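Local coordinates for protein giardin subunit alpha-1 (Giardia intestinalis, PDB 4EVF) that binds calcium ions and, in a calcium-dependent way, phospholipids such as phosphatidylserine, and is involved in parasite attachment to the intestinal mucosa and in cytoskeletal rearrangement, at residues E20-I23 with A24-A27; S62-S65 with L66-L70; D125-D129 with V130-E134; K133-W136 with C137-M140. All blocks are in the same frame, centred on the assembly; numbering follows the deposited sequence.

The four contacts illustrate how one all-helical annexin chain uses near neighbours differently along a helix and at its ends. Contacts 1 and 2 run from the first turns of helices 20-28 and 62-70, which pack together through A24 on L67 and A27 on L70. Contact 1 sets buried I23, A24, I26 and A27 beside partly exposed E20 and Q22; contact 2 also buries the acids E63 and D69. Contacts 3 and 4, about 39 Å from contact 1 between centres, share K133 and E134, joining helix 122-130 to helix 135-145. All four are partly buried, but exposed residues occur only in contacts 3 and 4, whose charged linker borders an aromatic, sulfur-rich inner side.

Contact 1: E20-I23 with A24-A27; sequences EVQI and AFIA
The amide of Q22 reaches forward along its own helix and lies against I26, NE2 standing 3.7 Å from I26 CD1, while its other arm, OE1, comes to 4.1 Å from F25 CD2. The amide and the phenyl ring are turned 32° apart, and the oxygen approaches the ring obliquely. What brings the amide there is a chain that leaves with CG opposite the backbone N (chi1 -180°) and then bends at chi2 (58°), folding the group over the next turn. I26 CG1 also lies 3.3 Å from Q22 O, the carbonyl that accepts I26 N at 3.0 Å. The same i to i+4 pattern continues with A24 N on E20 O and A27 N on I23 O, both 2.9 Å, as expected of the regular alpha-helix 20-28 in the predicted first annexin repeat. A24 packs on L67 and A27 on L70 of helix 62-70; their small size probably allows the close approach. I23 and I26 face helix 4-16 through A14, I15 and L11. On another side V21 and F25 meet T290 of helix 284-292. The carboxylate of E20 forms a salt bridge with R283, through OE2 and NH2.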
loop_
_atom_site.group_PDB
_atom_site.type_symbol
_atom_site.label_atom_id
_atom_site.label_comp_id
_atom_site.label_asym_id
_atom_site.label_seq_id
_atom_site.Cartn_x
_atom_site.Cartn_y
_atom_site.Cartn_z
ATOM N N GLU A 20 21.425 9.817 5.411
ATOM C CA GLU A 20 20.202 9.136 4.973
ATOM C C GLU A 20 19.177 8.930 6.081
ATOM O O GLU A 20 17.980 9.186 5.895
ATOM C CB GLU A 20 20.537 7.791 4.328
ATOM C CG GLU A 20 21.118 7.911 2.940
ATOM C CD GLU A 20 21.380 6.556 2.311
ATOM O OE1 GLU A 20 21.695 5.594 3.048
ATOM O OE2 GLU A 20 21.259 6.452 1.078
ATOM N N VAL A 21 19.636 8.454 7.231
ATOM C CA VAL A 21 18.718 8.236 8.336
ATOM C C VAL A 21 18.089 9.559 8.777
ATOM O O VAL A 21 16.916 9.604 9.152
ATOM C CB VAL A 21 19.387 7.518 9.522
ATOM C CG1 VAL A 21 18.411 7.387 10.672
ATOM C CG2 VAL A 21 19.875 6.140 9.099
ATOM N N GLN A 22 18.866 10.639 8.721
ATOM C CA GLN A 22 18.341 11.950 9.099
ATOM C C GLN A 22 17.257 12.441 8.130
ATOM O O GLN A 22 16.264 13.044 8.550
ATOM C CB GLN A 22 19.466 12.981 9.224
ATOM C CG GLN A 22 18.993 14.369 9.625
ATOM C CD GLN A 22 18.243 14.391 10.950
ATOM O OE1 GLN A 22 18.212 13.398 11.681
ATOM N NE2 GLN A 22 17.630 15.529 11.264
ATOM N N ILE A 23 17.437 12.190 6.840
ATOM C CA ILE A 23 16.391 12.532 5.879
ATOM C C ILE A 23 15.155 11.679 6.148
ATOM O O ILE A 23 14.029 12.181 6.155
ATOM C CB ILE A 23 16.866 12.349 4.429
ATOM C CG1 ILE A 23 18.039 13.288 4.136
ATOM C CG2 ILE A 23 15.707 12.531 3.446
ATOM C CD1 ILE A 23 18.803 12.922 2.883
ATOM N N ALA A 24 15.373 10.390 6.388
ATOM C CA ALA A 24 14.290 9.487 6.735
ATOM C C ALA A 24 13.600 9.948 8.010
ATOM O O ALA A 24 12.374 9.912 8.105
ATOM C CB ALA A 24 14.814 8.037 6.886
ATOM N N PHE A 25 14.378 10.405 8.983
ATOM C CA PHE A 25 13.783 10.803 10.253
ATOM C C PHE A 25 12.873 12.021 10.093
ATOM O O PHE A 25 11.774 12.069 10.660
ATOM C CB PHE A 25 14.837 11.090 11.325
ATOM C CG PHE A 25 14.241 11.604 12.606
ATOM C CD1 PHE A 25 13.502 10.766 13.420
ATOM C CD2 PHE A 25 14.382 12.935 12.973
ATOM C CE1 PHE A 25 12.927 11.237 14.587
ATOM C CE2 PHE A 25 13.816 13.412 14.138
ATOM C CZ PHE A 25 13.085 12.563 14.947
ATOM N N ILE A 26 13.349 13.007 9.342
ATOM C CA ILE A 26 12.554 14.202 9.073
ATOM C C ILE A 26 11.302 13.830 8.294
ATOM O O ILE A 26 10.207 14.294 8.600
ATOM C CB ILE A 26 13.348 15.259 8.288
ATOM C CG1 ILE A 26 14.513 15.785 9.135
ATOM C CG2 ILE A 26 12.432 16.400 7.884
ATOM C CD1 ILE A 26 15.616 16.432 8.331
ATOM N N ALA A 27 11.456 12.980 7.283
ATOM C CA ALA A 27 10.302 12.567 6.502
ATOM C C ALA A 27 9.281 11.870 7.396
ATOM O O ALA A 27 8.076 12.023 7.203
ATOM C CB ALA A 27 10.722 11.669 5.350
#

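Contact 2: S62-S65 with L66-L70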
loop_
_atom_site.group_PDB
_atom_site.type_symbol
_atom_site.label_atom_id
_atom_site.label_comp_id
_atom_site.label_asym_id
_atom_site.label_seq_id
_atom_site.Cartn_x
_atom_site.Cartn_y
_atom_site.Cartn_z
ATOM N N SER A 62 17.400 1.430 -3.794
ATOM C CA SER A 62 16.030 1.632 -3.337
ATOM C C SER A 62 15.940 2.659 -2.218
ATOM O O SER A 62 14.878 3.247 -2.009
ATOM C CB SER A 62 15.398 0.308 -2.896
ATOM O OG SER A 62 15.076 -0.503 -4.008
ATOM N N GLU A 63 17.051 2.862 -1.504
ATOM C CA GLU A 63 17.108 3.814 -0.397
ATOM C C GLU A 63 16.881 5.240 -0.891
ATOM O O GLU A 63 16.052 5.970 -0.345
ATOM C CB GLU A 63 18.457 3.746 0.331
ATOM C CG GLU A 63 18.674 2.510 1.198
ATOM C CD GLU A 63 19.237 1.346 0.421
ATOM O OE1 GLU A 63 19.297 1.459 -0.824
ATOM O OE2 GLU A 63 19.627 0.328 1.050
ATOM N N GLU A 64 17.623 5.631 -1.922
ATOM C CA GLU A 64 17.489 6.978 -2.463
ATOM C C GLU A 64 16.108 7.149 -3.095
ATOM O O GLU A 64 15.435 8.148 -2.866
ATOM C CB GLU A 64 18.614 7.295 -3.460
ATOM C CG GLU A 64 18.198 7.268 -4.916
ATOM C CD GLU A 64 19.220 7.924 -5.830
ATOM O OE1 GLU A 64 19.066 7.797 -7.063
ATOM O OE2 GLU A 64 20.171 8.559 -5.317
ATOM N N SER A 65 15.678 6.152 -3.858
ATOM C CA SER A 65 14.373 6.203 -4.517
ATOM C C SER A 65 13.242 6.425 -3.518
ATOM O O SER A 65 12.363 7.264 -3.750
ATOM C CB SER A 65 14.123 4.927 -5.326
ATOM O OG SER A 65 14.995 4.867 -6.438
ATOM N N LEU A 66 13.274 5.673 -2.418
ATOM C CA LEU A 66 12.309 5.814 -1.333
ATOM C C LEU A 66 12.294 7.227 -0.746
ATOM O O LEU A 66 11.224 7.826 -0.550
ATOM C CB LEU A 66 12.585 4.786 -0.232
ATOM C CG LEU A 66 11.824 4.945 1.096
ATOM C CD1 LEU A 66 10.324 5.061 0.877
ATOM C CD2 LEU A 66 12.115 3.797 2.074
ATOM N N LEU A 67 13.478 7.756 -0.456
ATOM C CA LEU A 67 13.592 9.096 0.131
ATOM C C LEU A 67 13.062 10.191 -0.802
ATOM O O LEU A 67 12.373 11.125 -0.357
ATOM C CB LEU A 67 15.033 9.371 0.581
ATOM C CG LEU A 67 15.493 8.430 1.704
ATOM C CD1 LEU A 67 16.973 8.605 2.057
ATOM C CD2 LEU A 67 14.620 8.590 2.940
ATOM N N MET A 68 13.378 10.061 -2.085
ATOM C CA MET A 68 12.812 10.903 -3.146
ATOM C C MET A 68 11.296 10.840 -3.174
ATOM O O MET A 68 10.628 11.871 -3.229
ATOM C CB MET A 68 13.334 10.474 -4.525
ATOM C CG MET A 68 14.832 10.652 -4.718
ATOM S SD MET A 68 15.406 9.966 -6.281
ATOM C CE MET A 68 14.509 10.955 -7.483
ATOM N N ASP A 69 10.759 9.623 -3.151
ATOM C CA ASP A 69 9.319 9.399 -3.208
ATOM C C ASP A 69 8.600 10.165 -2.100
ATOM O O ASP A 69 7.548 10.775 -2.328
ATOM C CB ASP A 69 8.997 7.903 -3.061
ATOM C CG ASP A 69 9.401 7.079 -4.280
ATOM O OD1 ASP A 69 9.726 7.656 -5.342
ATOM O OD2 ASP A 69 9.364 5.835 -4.180
ATOM N N LEU A 70 9.164 10.112 -0.897
ATOM C CA LEU A 70 8.561 10.762 0.270
ATOM C C LEU A 70 8.412 12.272 0.108
ATOM O O LEU A 70 7.600 12.901 0.799
ATOM C CB LEU A 70 9.343 10.432 1.542
ATOM C CG LEU A 70 9.258 8.951 1.943
ATOM C CD1 LEU A 70 10.362 8.584 2.941
ATOM C CD2 LEU A 70 7.878 8.609 2.499
#
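S65 O receives D69 N at 2.9 Å, the N-H pointing at it with an angle of 156°, and the carboxylate of D69 folds back beside the same carbonyl. This is the i to i+4 bonding of the alpha-helix, here helix 62-70 of the predicted first annexin repeat. D69 CG sits opposite its own carbonyl carbon (chi1 -71°), which lays the acid along the preceding turn, with OD1 3.1 Å from S65 O. Two acceptors this close would probably repel one another; the salt bridge of D69 OD2 to R249 NE, from helix 245-255, may help to offset that cost, and OD1 too has a hydrogen-bond partner. R249 also touches S65 and L66, so three residues of this helix meet the one arginine. One residue earlier, M68 N meets E64 O at 2.9 Å, an almost straight bond of 174°. The side chains of this pair run side by side in the same direction, and the thioether touches the glutamate's aliphatic part, SD to CG at 4.1 Å. M68 also packs on I54 and K55 of helix 50-57. L67 and L66 head for different neighbours: L67 meets I54 and L58, L66 meets L291 of helix 284-292. The bond of L67 N to E63 O is accompanied by a tight fit in which L67 CG lies 3.2 Å from that same oxygen.

Contact 3: D125-D129 with V130-E134; sequences DFMKD and VGRKE
The C-terminal end of helix 122-130, in the predicted second annexin repeat, unwinds here into the linker that leads to the next helix. F126 O accepts V130 N at 3.0 Å, and M127 O takes G131 N at 2.8 Å, with a weak additional bond from V130 N. G131 is the first residue to leave helical geometry; its positive phi of 75° turns the chain away from the helix axis. Just before the turn, V130 reaches back over the ring of F126. Its CG2 methyl lies over one face, displaced toward the rim, and makes a CH-pi contact 4.1 Å from the ring centroid, with CE1 the nearest ring atom at 3.7 Å. On another side of the helix end the side chains of M127 and R132 cross at about a right angle. The arginine runs extended from CG to NE, placing its guanidinium with one face against M127 CB, which is 3.6 Å from R132 NH2. Bends at chi2 (-50°) and chi3 (-61°) curl the M127 methyl CE back to 3.4 Å from G131 O and 3.8 Å from R132 CG. The charge of R132 is met by a salt bridge to E141 of helix 135-145, while F126 packs on M140 and V130 on C137 of that helix. The apolar flank of the methionine and the carboxylate of E141 together probably restrict the guanidinium, giving this exposed arginine an apolar surface against one face and a charge partner.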
loop_
_atom_site.group_PDB
_atom_site.type_symbol
_atom_site.label_atom_id
_atom_site.label_comp_id
_atom_site.label_asym_id
_atom_site.label_seq_id
_atom_site.Cartn_x
_atom_site.Cartn_y
_atom_site.Cartn_z
ATOM N N ASP A 125 -5.570 0.452 -19.533
ATOM C CA ASP A 125 -4.225 -0.121 -19.654
ATOM C C ASP A 125 -4.052 -1.344 -18.760
ATOM O O ASP A 125 -3.422 -2.323 -19.146
ATOM C CB ASP A 125 -3.162 0.907 -19.261
ATOM C CG ASP A 125 -2.604 1.669 -20.450
ATOM O OD1 ASP A 125 -3.167 1.550 -21.565
ATOM O OD2 ASP A 125 -1.600 2.397 -20.258
ATOM N N PHE A 126 -4.590 -1.262 -17.551
ATOM C CA PHE A 126 -4.502 -2.353 -16.587
ATOM C C PHE A 126 -5.235 -3.591 -17.091
ATOM O O PHE A 126 -4.643 -4.665 -17.218
ATOM C CB PHE A 126 -5.084 -1.912 -15.239
ATOM C CG PHE A 126 -4.790 -2.852 -14.117
ATOM C CD1 PHE A 126 -5.677 -3.866 -13.795
ATOM C CD2 PHE A 126 -3.629 -2.715 -13.367
ATOM C CE1 PHE A 126 -5.412 -4.739 -12.746
ATOM C CE2 PHE A 126 -3.362 -3.579 -12.318
ATOM C CZ PHE A 126 -4.255 -4.597 -12.008
ATOM N N MET A 127 -6.524 -3.449 -17.384
ATOM C CA MET A 127 -7.312 -4.604 -17.824
ATOM C C MET A 127 -6.795 -5.186 -19.150
ATOM O O MET A 127 -6.912 -6.387 -19.393
ATOM C CB MET A 127 -8.802 -4.267 -17.922
ATOM C CG MET A 127 -9.439 -3.828 -16.603
ATOM S SD MET A 127 -9.097 -4.931 -15.207
ATOM C CE MET A 127 -9.814 -6.480 -15.759
ATOM N N LYS A 128 -6.224 -4.329 -19.993
ATOM C CA LYS A 128 -5.590 -4.762 -21.231
ATOM C C LYS A 128 -4.594 -5.887 -20.944
ATOM O O LYS A 128 -4.617 -6.947 -21.580
ATOM C CB LYS A 128 -4.880 -3.570 -21.877
ATOM C CG LYS A 128 -3.900 -3.893 -23.012
ATOM C CD LYS A 128 -3.073 -2.649 -23.353
ATOM C CE LYS A 128 -1.798 -2.988 -24.135
ATOM N NZ LYS A 128 -2.095 -3.500 -25.501
ATOM N N ASP A 129 -3.738 -5.660 -19.960
ATOM C CA ASP A 129 -2.617 -6.560 -19.714
ATOM C C ASP A 129 -2.970 -7.677 -18.741
ATOM O O ASP A 129 -2.288 -8.693 -18.680
ATOM C CB ASP A 129 -1.404 -5.780 -19.207
ATOM C CG ASP A 129 -0.530 -5.231 -20.346
ATOM O OD1 ASP A 129 -0.767 -5.587 -21.519
ATOM O OD2 ASP A 129 0.405 -4.451 -20.062
ATOM N N VAL A 130 -4.033 -7.480 -17.977
ATOM C CA VAL A 130 -4.443 -8.452 -16.970
ATOM C C VAL A 130 -5.539 -9.421 -17.452
ATOM O O VAL A 130 -5.558 -10.587 -17.060
ATOM C CB VAL A 130 -4.878 -7.739 -15.663
ATOM C CG1 VAL A 130 -5.720 -8.649 -14.810
ATOM C CG2 VAL A 130 -3.645 -7.244 -14.901
ATOM N N GLY A 131 -6.450 -8.951 -18.302
ATOM C CA GLY A 131 -7.506 -9.821 -18.808
ATOM C C GLY A 131 -8.598 -10.101 -17.782
ATOM O O GLY A 131 -8.618 -9.495 -16.709
ATOM N N ARG A 132 -9.515 -11.010 -18.105
ATOM C CA ARG A 132 -10.636 -11.315 -17.210
ATOM C C ARG A 132 -10.886 -12.813 -17.099
ATOM O O ARG A 132 -12.022 -13.257 -16.914
ATOM C CB ARG A 132 -11.908 -10.583 -17.671
ATOM C CG ARG A 132 -11.750 -9.066 -17.695
ATOM C CD ARG A 132 -12.918 -8.357 -18.370
ATOM N NE ARG A 132 -12.846 -6.900 -18.211
ATOM C CZ ARG A 132 -12.300 -6.079 -19.104
ATOM N NH1 ARG A 132 -11.777 -6.563 -20.222
ATOM N NH2 ARG A 132 -12.276 -4.773 -18.889
ATOM N N LYS A 133 -9.817 -13.594 -17.204
ATOM C CA LYS A 133 -9.932 -15.052 -17.205
ATOM C C LYS A 133 -9.744 -15.686 -15.820
ATOM O O LYS A 133 -9.827 -16.909 -15.675
ATOM C CB LYS A 133 -8.923 -15.664 -18.191
ATOM C CG LYS A 133 -9.192 -15.354 -19.662
ATOM C CD LYS A 133 -10.335 -16.197 -20.219
ATOM C CE LYS A 133 -11.273 -15.343 -21.052
ATOM N NZ LYS A 133 -10.567 -14.697 -22.196
ATOM N N GLU A 134 -9.457 -14.859 -14.817
ATOM C CA GLU A 134 -9.286 -15.336 -13.447
ATOM C C GLU A 134 -10.028 -14.439 -12.463
ATOM O O GLU A 134 -10.259 -13.254 -12.717
ATOM C CB GLU A 134 -7.804 -15.392 -13.060
ATOM C CG GLU A 134 -7.035 -16.592 -13.608
ATOM C CD GLU A 134 -5.678 -16.760 -12.936
ATOM O OE1 GLU A 134 -4.746 -15.990 -13.265
ATOM O OE2 GLU A 134 -5.548 -17.665 -12.078
#

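Contact 4: K133-W136 with C137-M140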
loop_
_atom_site.group_PDB
_atom_site.type_symbol
_atom_site.label_atom_id
_atom_site.label_comp_id
_atom_site.label_asym_id
_atom_site.label_seq_id
_atom_site.Cartn_x
_atom_site.Cartn_y
_atom_site.Cartn_z
ATOM N N LYS A 133 -9.817 -13.594 -17.204
ATOM C CA LYS A 133 -9.932 -15.052 -17.205
ATOM C C LYS A 133 -9.744 -15.686 -15.820
ATOM O O LYS A 133 -9.827 -16.909 -15.675
ATOM C CB LYS A 133 -8.923 -15.664 -18.191
ATOM C CG LYS A 133 -9.192 -15.354 -19.662
ATOM C CD LYS A 133 -10.335 -16.197 -20.219
ATOM C CE LYS A 133 -11.273 -15.343 -21.052
ATOM N NZ LYS A 133 -10.567 -14.697 -22.196
ATOM N N GLU A 134 -9.457 -14.859 -14.817
ATOM C CA GLU A 134 -9.286 -15.336 -13.447
ATOM C C GLU A 134 -10.028 -14.439 -12.463
ATOM O O GLU A 134 -10.259 -13.254 -12.717
ATOM C CB GLU A 134 -7.804 -15.392 -13.060
ATOM C CG GLU A 134 -7.035 -16.592 -13.608
ATOM C CD GLU A 134 -5.678 -16.760 -12.936
ATOM O OE1 GLU A 134 -4.746 -15.990 -13.265
ATOM O OE2 GLU A 134 -5.548 -17.665 -12.078
ATOM N N ASP A 135 -10.389 -15.002 -11.322
ATOM C CA ASP A 135 -11.176 -14.243 -10.359
ATOM C C ASP A 135 -10.421 -13.058 -9.761
ATOM O O ASP A 135 -11.035 -12.058 -9.409
ATOM C CB ASP A 135 -11.730 -15.156 -9.273
ATOM C CG ASP A 135 -12.877 -16.016 -9.774
ATOM O OD1 ASP A 135 -13.384 -16.851 -8.997
ATOM O OD2 ASP A 135 -13.280 -15.843 -10.942
ATOM N N TRP A 136 -9.094 -13.156 -9.651
ATOM C CA TRP A 136 -8.328 -12.022 -9.135
ATOM C C TRP A 136 -8.425 -10.804 -10.058
ATOM O O TRP A 136 -8.514 -9.667 -9.590
ATOM C CB TRP A 136 -6.865 -12.399 -8.829
ATOM C CG TRP A 136 -5.997 -12.640 -10.031
ATOM C CD1 TRP A 136 -5.702 -13.845 -10.606
ATOM C CD2 TRP A 136 -5.286 -11.653 -10.786
ATOM N NE1 TRP A 136 -4.865 -13.664 -11.681
ATOM C CE2 TRP A 136 -4.592 -12.326 -11.808
ATOM C CE3 TRP A 136 -5.169 -10.260 -10.695
ATOM C CZ2 TRP A 136 -3.804 -11.657 -12.739
ATOM C CZ3 TRP A 136 -4.381 -9.603 -11.617
ATOM C CH2 TRP A 136 -3.711 -10.299 -12.626
ATOM N N CYS A 137 -8.429 -11.043 -11.368
ATOM C CA CYS A 137 -8.586 -9.961 -12.339
ATOM C C CYS A 137 -9.924 -9.269 -12.142
ATOM O O CYS A 137 -9.997 -8.042 -12.130
ATOM C CB CYS A 137 -8.524 -10.494 -13.770
ATOM S SG CYS A 137 -7.260 -11.756 -14.043
ATOM N N LEU A 138 -10.980 -10.073 -12.006
ATOM C CA LEU A 138 -12.335 -9.544 -11.888
ATOM C C LEU A 138 -12.508 -8.732 -10.602
ATOM O O LEU A 138 -13.160 -7.681 -10.602
ATOM C CB LEU A 138 -13.355 -10.685 -11.941
ATOM C CG LEU A 138 -13.446 -11.507 -13.234
ATOM C CD1 LEU A 138 -14.441 -12.634 -13.076
ATOM C CD2 LEU A 138 -13.836 -10.614 -14.405
ATOM N N LEU A 139 -11.934 -9.219 -9.505
ATOM C CA LEU A 139 -11.968 -8.469 -8.250
ATOM C C LEU A 139 -11.200 -7.162 -8.359
ATOM O O LEU A 139 -11.662 -6.137 -7.855
ATOM C CB LEU A 139 -11.461 -9.302 -7.066
ATOM C CG LEU A 139 -11.494 -8.631 -5.681
ATOM C CD1 LEU A 139 -12.889 -8.162 -5.275
ATOM C CD2 LEU A 139 -10.941 -9.596 -4.629
ATOM N N MET A 140 -10.036 -7.180 -9.009
ATOM C CA MET A 140 -9.245 -5.951 -9.129
ATOM C C MET A 140 -9.951 -4.896 -9.975
ATOM O O MET A 140 -9.899 -3.699 -9.668
ATOM C CB MET A 140 -7.831 -6.218 -9.660
ATOM C CG MET A 140 -6.901 -6.781 -8.585
ATOM S SD MET A 140 -5.173 -6.818 -9.115
ATOM C CE MET A 140 -4.442 -7.811 -7.803
#
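E134 O, at the N-cap position, accepts two amides, C137 N at 3.2 Å and L138 N at 3.3 Å, both weakly. The following carbonyls bond more closely: D135 O takes L139 N and W136 O takes M140 N, each at 3.0 Å. Side chains satisfy several further polar groups here. The indole N-H of W136 is held by E134 OE1 at 2.8 Å; the acceptor lies close to the ring plane, yet the nitrogen approaches from well above the plane of the carboxylate. D213, from helix 211-225, accepts the backbone N-H of W136. D135 OD1 is hydrogen-bonded to the hydroxyl of Y209, just before that helix. W136 carries its CG in the crowded position between N and carbonyl carbon (chi1 71°), which folds the indole over the next residue. C137 SG then stands over one face, 3.7 Å from the centroid of the six-membered ring, a sulfur-aromatic contact. The sulfur of M140 comes instead to the edge of the same ring, near its plane, with SD 3.8 Å from W136 CE3. V130, F95 and H92 also meet the tryptophan, joining this end to neighbouring helices. The arrangement combines Cys and Met sulfur-aromatic contacts across the first two turns of helix 135-145, within the all-helical annexin fold.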